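Local coordinates for SspB protein (Streptomyces clavuligerus, PDB 6JUF) that probably serves as a metal-dependent DNase in a phosphorothioation-sensing bacterial defence system against phages, at residues Leu69-Tyr74 with Glu342-Glu347; Ser36-Phe41 with Ala82-Pro87; Ala10-Ala15 with Leu158-Gly163. All coordinates share one frame; numbering follows the deposited sequence.

Interaction 1 of 3, residues Leu69-Tyr74 with Glu342-Glu347; sequences LTREHY and EAEKRE
Arg-71 and Glu-347 form the salt bridge between strand 70-74 and helix 339-350, with NH1 of Arg-71 3.2 Å from OE2 of Glu-347. The oxygen sits at the edge of the guanidinium, close to its plane, but the N-H points partly past it (131° at the hydrogen), making this a weak hydrogen bond. Both groups have stronger partners: Arg-71 NH2 donates to Gly-123 O, and Glu-347 OE1 accepts from Lys-125 N. Glu-347 OE2 also receives a weak bond from His-11 NE2. The Glu-344 carboxylate, its OE2 4.5 Å from Arg-71 NH2, is beyond a salt bridge but may add a weak attraction.

Van der Waals contacts accompany this charge pair. A bend at chi2 (-97°) carries the arginine chain across Ala-343, whose CB lies 3.6 Å from Arg-71 CD. Further out, one guanidinium face covers the helix backbone at Ala-343 and Glu-344, and NH2 of Arg-71 rests 3.4 Å from CG of Glu-344. The Ala-343 methyl is also pressed against the strand itself, 3.4 Å from Glu-72 O.

The His-73 ring makes a CH-pi contact: CB of Glu-342 stands over one face, 4.0 Å from the ring centroid. Tyr-74 CD2 approaches the opposite face, and Arg-346 NE lies at the ring edge beside CD2, so the imidazole is bordered on several sides.

The local axes of strand and helix pass 8.1 Å apart at 77°, so the helix runs across the strand. Strand 70-74 pairs with strand 83-87, while Glu-72 points away from helix 339-350 and forms salt bridges with Arg-61 and Arg-65 of helix 57-66. The side chains of Arg-71 and His-73 face helix 339-350, while those of Glu-72 and Thr-70 meet helix 57-66.

Interaction 2 of 3, residues Ser36-Phe41 with Ala82-Pro87; sequences SNPEAF and AMLSYP
Pro-38 meets Ser-85 backbone to backbone, and this pairing is the centre of the contact. Ser-85 N donates to Pro-38 O over 3.0 Å in an almost straight bond, 176° at the hydrogen. The N-H arrives in the carbonyl plane, on a lone pair of the oxygen. Ser-85 O is engaged by the same residue, through a CA-H...O contact 3.3 Å from Pro-38 CA, a weaker contact that accompanies the N-H...O bond.

Around this pair CB of Pro-38 touches two strand side chains, CD1 of Leu-84 and CE1 of Tyr-86, each at 3.7 Å, coming to the tyrosine ring obliquely. Glu-39 runs alongside Leu-84, both chains pointing the same way, with Glu-39 CG 4.0 Å from Leu-84 CD2. Phe-41 comes to Ser-85 with its ring edge: CD2 is 3.4 Å from Ser-85 OG, which lies near the ring plane. A chi1 of -52°, with CG anti to the carbonyl carbon, turns the phenyl to this position.

What presents these groups is a type I beta turn from Asn-37 to Ala-40, closed by the bond from Ala-40 N to Asn-37 O. It projects the Pro-38 carbonyl at the strand and is followed directly by Phe-41. The side chain of Phe-41 is about 12 Å from that of Glu-18, which binds magnesium in this protein although no ion is bound to this chain here.

Phe-41 also packs on Ala-30 of helix 24-34 and on Met-60 and Arg-61 of helix 57-66. Strand 83-87 receives the turn along one border, and along the other Leu-84 and Tyr-86 form backbone bonds with strand 70-74.

Interaction 3 of 3, residues Ala10-Ala15 with Leu158-Gly163; sequences AHSSFA and LSFPEG
Ser-12, the centre of an inverse gamma turn, faces the bend by which the chain leaves helix 145-159 at Phe-160, and its CA comes within 6.7 Å of the CA of Gly-163. Phe-160 carries most of the contact. With chi1 at -54°, its ring reaches across to the 10-15 segment and is met there from several directions. Over one face stands the CB of Ser-12, 3.8 Å from the ring centroid and 16° off the normal, a close CH-pi contact. The opposite face is lined by CB of Ser-159, its own neighbour in the chain.

At the rim, Ala-10 O approaches CZ of Phe-160 to 3.4 Å, lying near the ring plane. Phe-14 adds a further contact: its CZ is 4.0 Å from CE2 of Phe-160, which lies at the edge of the Phe-14 ring, and the two side chains cross at a slant. Phe-14 is buried further by Ser-168 and Ile-169 of helix 166-180 and by Pro-129 and Ser-130 of helix 129-137. Its side chain is about 10 Å from that of Glu-18, a magnesium-binding residue (no ion is bound here).

The two segments meet through the Phe-160 ring, with the CB of Ser-12, the Ala-10 carbonyl and the Phe-14 edge against it, and without hydrogen bonds between them. The carbonyl oxygen at the ring edge probably gains a little from the slightly positive ring hydrogens. Each segment has hydrogen bonds to other parts of the chain: Ser-159 OG with Ala-7 N, and Ala-15 N with Asp-172 OD1. Dispersion and shape complementarity probably account for most of the attraction.

In the fold
All three contacts are partly buried, with centres 17 to 20 Å from the centre of the chain, and none is wholly core: interaction 2 includes the exposed Glu-39, whereas interactions 1 and 3 involve no exposed residue. Interactions 1 and 2 share a two-stranded antiparallel sheet, one through strand 70-74 and the C-terminal helix, the other through strand 83-87 and the loop after helix 24-34, and backbone bonds link them. Interaction 3 joins the loop after helix 5-9 to the end of helix 145-159 and the loop that follows, and touches interaction 1. Charged and aliphatic groups mix where strand meets helix, a backbone bond leads where turn meets strand, and aromatic contact prevails where loop meets helix end.

Interaction 1 of 3, residues Leu69-Tyr74 with Glu342-Glu347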
loop_
_atom_site.group_PDB
_atom_site.type_symbol
_atom_site.label_atom_id
_atom_site.label_comp_id
_atom_site.label_asym_id
_atom_site.label_seq_id
_atom_site.Cartn_x
_atom_site.Cartn_y
_atom_site.Cartn_z
ATOM N N LEU B 69 -16.127 -5.735 -7.394
ATOM C CA LEU B 69 -15.754 -6.887 -6.584
ATOM C C LEU B 69 -16.973 -7.511 -5.942
ATOM O O LEU B 69 -16.934 -8.671 -5.514
ATOM C CB LEU B 69 -14.723 -6.483 -5.502
ATOM C CG LEU B 69 -13.402 -5.931 -6.087
ATOM C CD1 LEU B 69 -12.591 -5.309 -4.962
ATOM C CD2 LEU B 69 -12.513 -6.988 -6.737
ATOM N N THR B 70 -18.066 -6.743 -5.855
ATOM C CA THR B 70 -19.362 -7.301 -5.475
ATOM C C THR B 70 -20.417 -6.741 -6.381
ATOM O O THR B 70 -20.175 -5.729 -7.068
ATOM C CB THR B 70 -19.790 -6.879 -4.067
ATOM O OG1 THR B 70 -19.780 -5.422 -3.977
ATOM C CG2 THR B 70 -18.861 -7.478 -2.988
ATOM N N ARG B 71 -21.552 -7.479 -6.419
ATOM C CA ARG B 71 -22.799 -6.957 -6.967
ATOM C C ARG B 71 -23.796 -6.989 -5.814
ATOM O O ARG B 71 -23.626 -7.789 -4.878
ATOM C CB ARG B 71 -23.324 -7.819 -8.138
ATOM C CG ARG B 71 -22.741 -7.558 -9.540
ATOM C CD ARG B 71 -23.805 -6.621 -10.201
ATOM N NE ARG B 71 -23.654 -6.811 -11.559
ATOM C CZ ARG B 71 -24.073 -6.057 -12.529
ATOM N NH1 ARG B 71 -24.798 -4.972 -12.268
ATOM N NH2 ARG B 71 -23.746 -6.447 -13.754
ATOM N N GLU B 72 -24.843 -6.184 -5.872
ATOM C CA GLU B 72 -25.847 -6.197 -4.851
ATOM C C GLU B 72 -27.228 -6.515 -5.485
ATOM O O GLU B 72 -27.527 -6.160 -6.641
ATOM C CB GLU B 72 -25.887 -4.845 -4.080
ATOM C CG GLU B 72 -24.590 -4.540 -3.340
ATOM C CD GLU B 72 -24.718 -3.331 -2.462
ATOM O OE1 GLU B 72 -25.819 -2.751 -2.319
ATOM O OE2 GLU B 72 -23.671 -2.919 -1.937
ATOM N N HIS B 73 -28.045 -7.197 -4.671
ATOM C CA HIS B 73 -29.412 -7.583 -5.118
ATOM C C HIS B 73 -30.284 -7.891 -3.959
ATOM O O HIS B 73 -29.765 -8.251 -2.927
ATOM C CB HIS B 73 -29.353 -8.781 -6.066
ATOM C CG HIS B 73 -30.583 -8.897 -6.948
ATOM N ND1 HIS B 73 -31.449 -9.902 -6.803
ATOM C CD2 HIS B 73 -31.148 -8.024 -7.875
ATOM C CE1 HIS B 73 -32.468 -9.755 -7.682
ATOM N NE2 HIS B 73 -32.295 -8.599 -8.315
ATOM N N TYR B 74 -31.612 -7.811 -4.092
ATOM C CA TYR B 74 -32.462 -8.277 -2.982
ATOM C C TYR B 74 -32.207 -9.756 -2.659
ATOM O O TYR B 74 -31.937 -10.588 -3.558
ATOM C CB TYR B 74 -33.952 -8.053 -3.291
ATOM C CG TYR B 74 -34.239 -6.669 -3.867
ATOM C CD1 TYR B 74 -34.350 -5.543 -3.030
ATOM C CD2 TYR B 74 -34.380 -6.486 -5.247
ATOM C CE1 TYR B 74 -34.626 -4.282 -3.553
ATOM C CE2 TYR B 74 -34.634 -5.231 -5.781
ATOM C CZ TYR B 74 -34.759 -4.131 -4.935
ATOM O OH TYR B 74 -35.025 -2.874 -5.474
ATOM N N GLU B 342 -28.742 -12.055 -11.687
ATOM C CA GLU B 342 -30.004 -11.394 -11.331
ATOM C C GLU B 342 -29.828 -9.876 -11.264
ATOM O O GLU B 342 -30.636 -9.113 -11.816
ATOM C CB GLU B 342 -30.597 -11.956 -10.030
ATOM C CG GLU B 342 -31.405 -13.231 -10.250
ATOM C CD GLU B 342 -32.324 -13.114 -11.453
ATOM O OE1 GLU B 342 -33.226 -12.237 -11.444
ATOM O OE2 GLU B 342 -32.140 -13.903 -12.415
ATOM N N ALA B 343 -28.749 -9.464 -10.591
ATOM C CA ALA B 343 -28.341 -8.068 -10.600
ATOM C C ALA B 343 -28.016 -7.475 -12.020
ATOM O O ALA B 343 -28.466 -6.361 -12.381
ATOM C CB ALA B 343 -27.185 -7.845 -9.594
ATOM N N GLU B 344 -27.222 -8.211 -12.815
ATOM C CA GLU B 344 -26.981 -7.816 -14.210
ATOM C C GLU B 344 -28.314 -7.658 -15.001
ATOM O O GLU B 344 -28.519 -6.667 -15.697
ATOM C CB GLU B 344 -26.030 -8.784 -14.886
ATOM C CG GLU B 344 -25.441 -8.171 -16.164
ATOM C CD GLU B 344 -24.714 -9.177 -17.004
ATOM O OE1 GLU B 344 -25.220 -10.311 -17.109
ATOM O OE2 GLU B 344 -23.640 -8.846 -17.549
ATOM N N LYS B 345 -29.223 -8.632 -14.827
ATOM C CA LYS B 345 -30.510 -8.623 -15.542
ATOM C C LYS B 345 -31.363 -7.399 -15.217
ATOM O O LYS B 345 -31.979 -6.768 -16.097
ATOM C CB LYS B 345 -31.310 -9.895 -15.267
ATOM C CG LYS B 345 -30.852 -11.097 -16.077
ATOM C CD LYS B 345 -31.920 -12.194 -16.085
ATOM C CE LYS B 345 -31.451 -13.414 -16.878
ATOM N NZ LYS B 345 -30.174 -13.976 -16.333
ATOM N N ARG B 346 -31.391 -7.098 -13.919
ATOM C CA ARG B 346 -32.080 -5.916 -13.417
ATOM C C ARG B 346 -31.577 -4.656 -14.074
ATOM O O ARG B 346 -32.372 -3.775 -14.444
ATOM C CB ARG B 346 -31.905 -5.784 -11.909
ATOM C CG ARG B 346 -32.810 -4.661 -11.379
ATOM C CD ARG B 346 -32.497 -4.225 -9.970
ATOM N NE ARG B 346 -31.068 -4.265 -9.696
ATOM C CZ ARG B 346 -30.161 -3.412 -10.174
ATOM N NH1 ARG B 346 -30.496 -2.385 -10.999
ATOM N NH2 ARG B 346 -28.886 -3.608 -9.825
ATOM N N GLU B 347 -30.248 -4.543 -14.159
ATOM C CA GLU B 347 -29.676 -3.364 -14.784
ATOM C C GLU B 347 -29.960 -3.349 -16.300
ATOM O O GLU B 347 -30.289 -2.302 -16.869
ATOM C CB GLU B 347 -28.181 -3.270 -14.486
ATOM C CG GLU B 347 -27.661 -1.865 -14.670
ATOM C CD GLU B 347 -26.207 -1.686 -14.241
ATOM O OE1 GLU B 347 -25.456 -1.139 -15.045
ATOM O OE2 GLU B 347 -25.816 -2.046 -13.073
#

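Interaction 2 of 3, residues Ser36-Phe41 with Ala82-Pro87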
loop_
_atom_site.group_PDB
_atom_site.type_symbol
_atom_site.label_atom_id
_atom_site.label_comp_id
_atom_site.label_asym_id
_atom_site.label_seq_id
_atom_site.Cartn_x
_atom_site.Cartn_y
_atom_site.Cartn_z
ATOM N N SER B 36 -19.103 -15.801 2.210
ATOM C CA SER B 36 -20.087 -16.645 2.923
ATOM C C SER B 36 -21.289 -15.934 3.495
ATOM O O SER B 36 -22.253 -16.576 3.811
ATOM C CB SER B 36 -19.494 -17.501 4.003
ATOM O OG SER B 36 -18.877 -16.686 4.930
ATOM N N ASN B 37 -21.229 -14.599 3.617
ATOM C CA ASN B 37 -22.305 -13.846 4.279
ATOM C C ASN B 37 -22.828 -12.684 3.428
ATOM O O ASN B 37 -22.157 -11.607 3.387
ATOM C CB ASN B 37 -21.772 -13.270 5.576
ATOM C CG ASN B 37 -22.876 -12.642 6.450
ATOM O OD1 ASN B 37 -22.566 -12.088 7.501
ATOM N ND2 ASN B 37 -24.129 -12.740 6.057
ATOM N N PRO B 38 -23.965 -12.857 2.733
ATOM C CA PRO B 38 -24.537 -11.782 1.887
ATOM C C PRO B 38 -24.971 -10.572 2.715
ATOM O O PRO B 38 -25.128 -9.456 2.202
ATOM C CB PRO B 38 -25.738 -12.436 1.205
ATOM C CG PRO B 38 -25.852 -13.812 1.718
ATOM C CD PRO B 38 -24.755 -14.119 2.682
ATOM N N GLU B 39 -25.122 -10.811 4.024
ATOM C CA GLU B 39 -25.519 -9.751 4.968
ATOM C C GLU B 39 -24.307 -9.167 5.667
ATOM O O GLU B 39 -24.436 -8.504 6.696
ATOM C CB GLU B 39 -26.619 -10.253 5.961
ATOM C CG GLU B 39 -27.840 -10.783 5.193
ATOM C CD GLU B 39 -28.932 -11.380 6.057
ATOM O OE1 GLU B 39 -29.187 -12.609 5.986
ATOM O OE2 GLU B 39 -29.597 -10.587 6.773
ATOM N N ALA B 40 -23.108 -9.358 5.104
ATOM C CA ALA B 40 -21.902 -8.895 5.790
ATOM C C ALA B 40 -21.866 -7.389 6.146
ATOM O O ALA B 40 -21.309 -7.016 7.195
ATOM C CB ALA B 40 -20.661 -9.247 4.962
ATOM N N PHE B 41 -22.468 -6.552 5.317
ATOM C CA PHE B 41 -22.489 -5.100 5.574
ATOM C C PHE B 41 -23.758 -4.635 6.270
ATOM O O PHE B 41 -23.862 -3.449 6.626
ATOM C CB PHE B 41 -22.319 -4.306 4.267
ATOM C CG PHE B 41 -21.139 -4.733 3.459
ATOM C CD1 PHE B 41 -19.849 -4.406 3.899
ATOM C CD2 PHE B 41 -21.296 -5.384 2.237
ATOM C CE1 PHE B 41 -18.736 -4.823 3.172
ATOM C CE2 PHE B 41 -20.191 -5.814 1.510
ATOM C CZ PHE B 41 -18.918 -5.509 1.973
ATOM N N ALA B 82 -33.880 -4.929 1.671
ATOM C CA ALA B 82 -32.406 -5.006 1.879
ATOM C C ALA B 82 -31.634 -5.473 0.665
ATOM O O ALA B 82 -31.974 -6.497 0.040
ATOM C CB ALA B 82 -32.034 -5.841 3.112
ATOM N N MET B 83 -30.631 -4.671 0.297
ATOM C CA MET B 83 -29.747 -5.026 -0.836
ATOM C C MET B 83 -28.580 -5.790 -0.251
ATOM O O MET B 83 -27.775 -5.252 0.512
ATOM C CB MET B 83 -29.289 -3.788 -1.625
ATOM C CG MET B 83 -30.433 -3.171 -2.451
ATOM S SD MET B 83 -30.725 -4.145 -3.905
ATOM C CE MET B 83 -29.404 -3.638 -5.000
ATOM N N LEU B 84 -28.525 -7.059 -0.563
ATOM C CA LEU B 84 -27.462 -7.917 -0.080
ATOM C C LEU B 84 -26.254 -7.860 -1.070
ATOM O O LEU B 84 -26.422 -7.549 -2.242
ATOM C CB LEU B 84 -27.942 -9.379 0.041
ATOM C CG LEU B 84 -29.194 -9.668 0.911
ATOM C CD1 LEU B 84 -29.184 -11.097 1.408
ATOM C CD2 LEU B 84 -29.287 -8.754 2.090
ATOM N N SER B 85 -25.088 -8.337 -0.586
ATOM C CA SER B 85 -23.818 -8.290 -1.415
ATOM C C SER B 85 -23.284 -9.661 -1.769
ATOM O O SER B 85 -23.477 -10.582 -0.969
ATOM C CB SER B 85 -22.720 -7.506 -0.679
ATOM O OG SER B 85 -23.123 -6.151 -0.576
ATOM N N TYR B 86 -22.745 -9.820 -2.968
ATOM C CA TYR B 86 -22.299 -11.127 -3.485
ATOM C C TYR B 86 -20.975 -10.832 -4.185
ATOM O O TYR B 86 -20.915 -9.906 -4.964
ATOM C CB TYR B 86 -23.340 -11.736 -4.409
ATOM C CG TYR B 86 -24.686 -11.859 -3.731
ATOM C CD1 TYR B 86 -24.986 -13.028 -3.022
ATOM C CD2 TYR B 86 -25.654 -10.842 -3.826
ATOM C CE1 TYR B 86 -26.225 -13.149 -2.368
ATOM C CE2 TYR B 86 -26.863 -10.939 -3.169
ATOM C CZ TYR B 86 -27.150 -12.111 -2.483
ATOM O OH TYR B 86 -28.346 -12.266 -1.863
ATOM N N PRO B 87 -19.949 -11.654 -3.904
ATOM C CA PRO B 87 -18.665 -11.510 -4.574
ATOM C C PRO B 87 -18.721 -11.871 -6.086
ATOM O O PRO B 87 -19.353 -12.859 -6.464
ATOM C CB PRO B 87 -17.744 -12.517 -3.815
ATOM C CG PRO B 87 -18.681 -13.640 -3.420
ATOM C CD PRO B 87 -20.012 -12.925 -3.115
#

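Interaction 3 of 3, residues Ala10-Ala15 with Leu158-Gly163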
loop_
_atom_site.group_PDB
_atom_site.type_symbol
_atom_site.label_atom_id
_atom_site.label_comp_id
_atom_site.label_asym_id
_atom_site.label_seq_id
_atom_site.Cartn_x
_atom_site.Cartn_y
_atom_site.Cartn_z
ATOM N N ALA B 10 -22.584 5.973 -16.075
ATOM C CA ALA B 10 -22.535 5.830 -14.615
ATOM C C ALA B 10 -23.870 5.909 -13.883
ATOM O O ALA B 10 -24.773 6.610 -14.291
ATOM C CB ALA B 10 -21.570 6.883 -14.061
ATOM N N HIS B 11 -23.941 5.199 -12.746
ATOM C CA HIS B 11 -25.060 5.367 -11.832
ATOM C C HIS B 11 -24.919 6.670 -11.077
ATOM O O HIS B 11 -23.794 7.217 -10.912
ATOM C CB HIS B 11 -24.971 4.268 -10.778
ATOM C CG HIS B 11 -25.178 2.882 -11.318
ATOM N ND1 HIS B 11 -26.309 2.495 -11.939
ATOM C CD2 HIS B 11 -24.334 1.794 -11.323
ATOM C CE1 HIS B 11 -26.197 1.193 -12.285
ATOM N NE2 HIS B 11 -24.993 0.766 -11.902
ATOM N N SER B 12 -26.027 7.183 -10.563
ATOM C CA SER B 12 -26.039 8.417 -9.770
ATOM C C SER B 12 -25.620 8.068 -8.328
ATOM O O SER B 12 -26.422 7.772 -7.457
ATOM C CB SER B 12 -27.435 9.061 -9.797
ATOM O OG SER B 12 -27.354 10.250 -9.060
ATOM N N SER B 13 -24.324 7.990 -8.111
ATOM C CA SER B 13 -23.777 7.679 -6.823
ATOM C C SER B 13 -22.690 8.696 -6.505
ATOM O O SER B 13 -21.659 8.734 -7.189
ATOM C CB SER B 13 -23.209 6.240 -6.823
ATOM O OG SER B 13 -22.644 5.920 -5.551
ATOM N N PHE B 14 -22.901 9.499 -5.450
ATOM C CA PHE B 14 -21.955 10.566 -5.057
ATOM C C PHE B 14 -21.711 10.547 -3.545
ATOM O O PHE B 14 -22.665 10.440 -2.752
ATOM C CB PHE B 14 -22.520 11.956 -5.468
ATOM C CG PHE B 14 -22.727 12.075 -6.954
ATOM C CD1 PHE B 14 -21.690 12.562 -7.785
ATOM C CD2 PHE B 14 -23.928 11.642 -7.532
ATOM C CE1 PHE B 14 -21.881 12.586 -9.165
ATOM C CE2 PHE B 14 -24.102 11.720 -8.903
ATOM C CZ PHE B 14 -23.092 12.178 -9.701
ATOM N N ALA B 15 -20.429 10.594 -3.180
ATOM C CA ALA B 15 -19.950 10.803 -1.794
ATOM C C ALA B 15 -20.351 9.670 -0.854
ATOM O O ALA B 15 -20.329 9.859 0.339
ATOM C CB ALA B 15 -20.415 12.160 -1.256
ATOM N N LEU B 158 -26.888 17.909 -16.513
ATOM C CA LEU B 158 -27.301 17.455 -17.849
ATOM C C LEU B 158 -27.733 15.993 -17.772
ATOM O O LEU B 158 -28.545 15.556 -18.563
ATOM C CB LEU B 158 -26.128 17.577 -18.839
ATOM C CG LEU B 158 -25.872 18.805 -19.719
ATOM C CD1 LEU B 158 -26.515 20.074 -19.166
ATOM C CD2 LEU B 158 -24.358 18.966 -19.936
ATOM N N SER B 159 -27.183 15.224 -16.810
ATOM C CA SER B 159 -27.374 13.764 -16.826
ATOM C C SER B 159 -28.344 13.223 -15.825
ATOM O O SER B 159 -28.984 12.239 -16.096
ATOM C CB SER B 159 -26.038 13.004 -16.654
ATOM O OG SER B 159 -25.463 12.898 -17.923
ATOM N N PHE B 160 -28.407 13.844 -14.658
ATOM C CA PHE B 160 -29.289 13.386 -13.601
ATOM C C PHE B 160 -30.210 14.538 -13.174
ATOM O O PHE B 160 -29.782 15.380 -12.396
ATOM C CB PHE B 160 -28.481 12.867 -12.393
ATOM C CG PHE B 160 -27.457 11.791 -12.744
ATOM C CD1 PHE B 160 -27.860 10.545 -13.194
ATOM C CD2 PHE B 160 -26.087 12.040 -12.619
ATOM C CE1 PHE B 160 -26.928 9.568 -13.507
ATOM C CE2 PHE B 160 -25.120 11.086 -12.945
ATOM C CZ PHE B 160 -25.543 9.815 -13.377
ATOM N N PRO B 161 -31.468 14.578 -13.677
ATOM C CA PRO B 161 -32.353 15.682 -13.249
ATOM C C PRO B 161 -32.472 15.772 -11.706
ATOM O O PRO B 161 -32.525 16.866 -11.149
ATOM C CB PRO B 161 -33.705 15.325 -13.899
ATOM C CG PRO B 161 -33.375 14.441 -15.062
ATOM C CD PRO B 161 -32.119 13.692 -14.677
ATOM N N GLU B 162 -32.498 14.626 -11.036
ATOM C CA GLU B 162 -32.753 14.561 -9.601
ATOM C C GLU B 162 -31.519 14.922 -8.788
ATOM O O GLU B 162 -31.610 15.645 -7.795
ATOM C CB GLU B 162 -33.206 13.136 -9.234
ATOM C CG GLU B 162 -32.894 12.690 -7.803
ATOM C CD GLU B 162 -32.626 11.193 -7.713
ATOM O OE1 GLU B 162 -33.456 10.405 -8.220
ATOM O OE2 GLU B 162 -31.584 10.804 -7.131
ATOM N N GLY B 163 -30.372 14.452 -9.270
ATOM C CA GLY B 163 -29.171 14.197 -8.468
ATOM C C GLY B 163 -28.588 15.078 -7.364
ATOM O O GLY B 163 -29.237 15.944 -6.796
#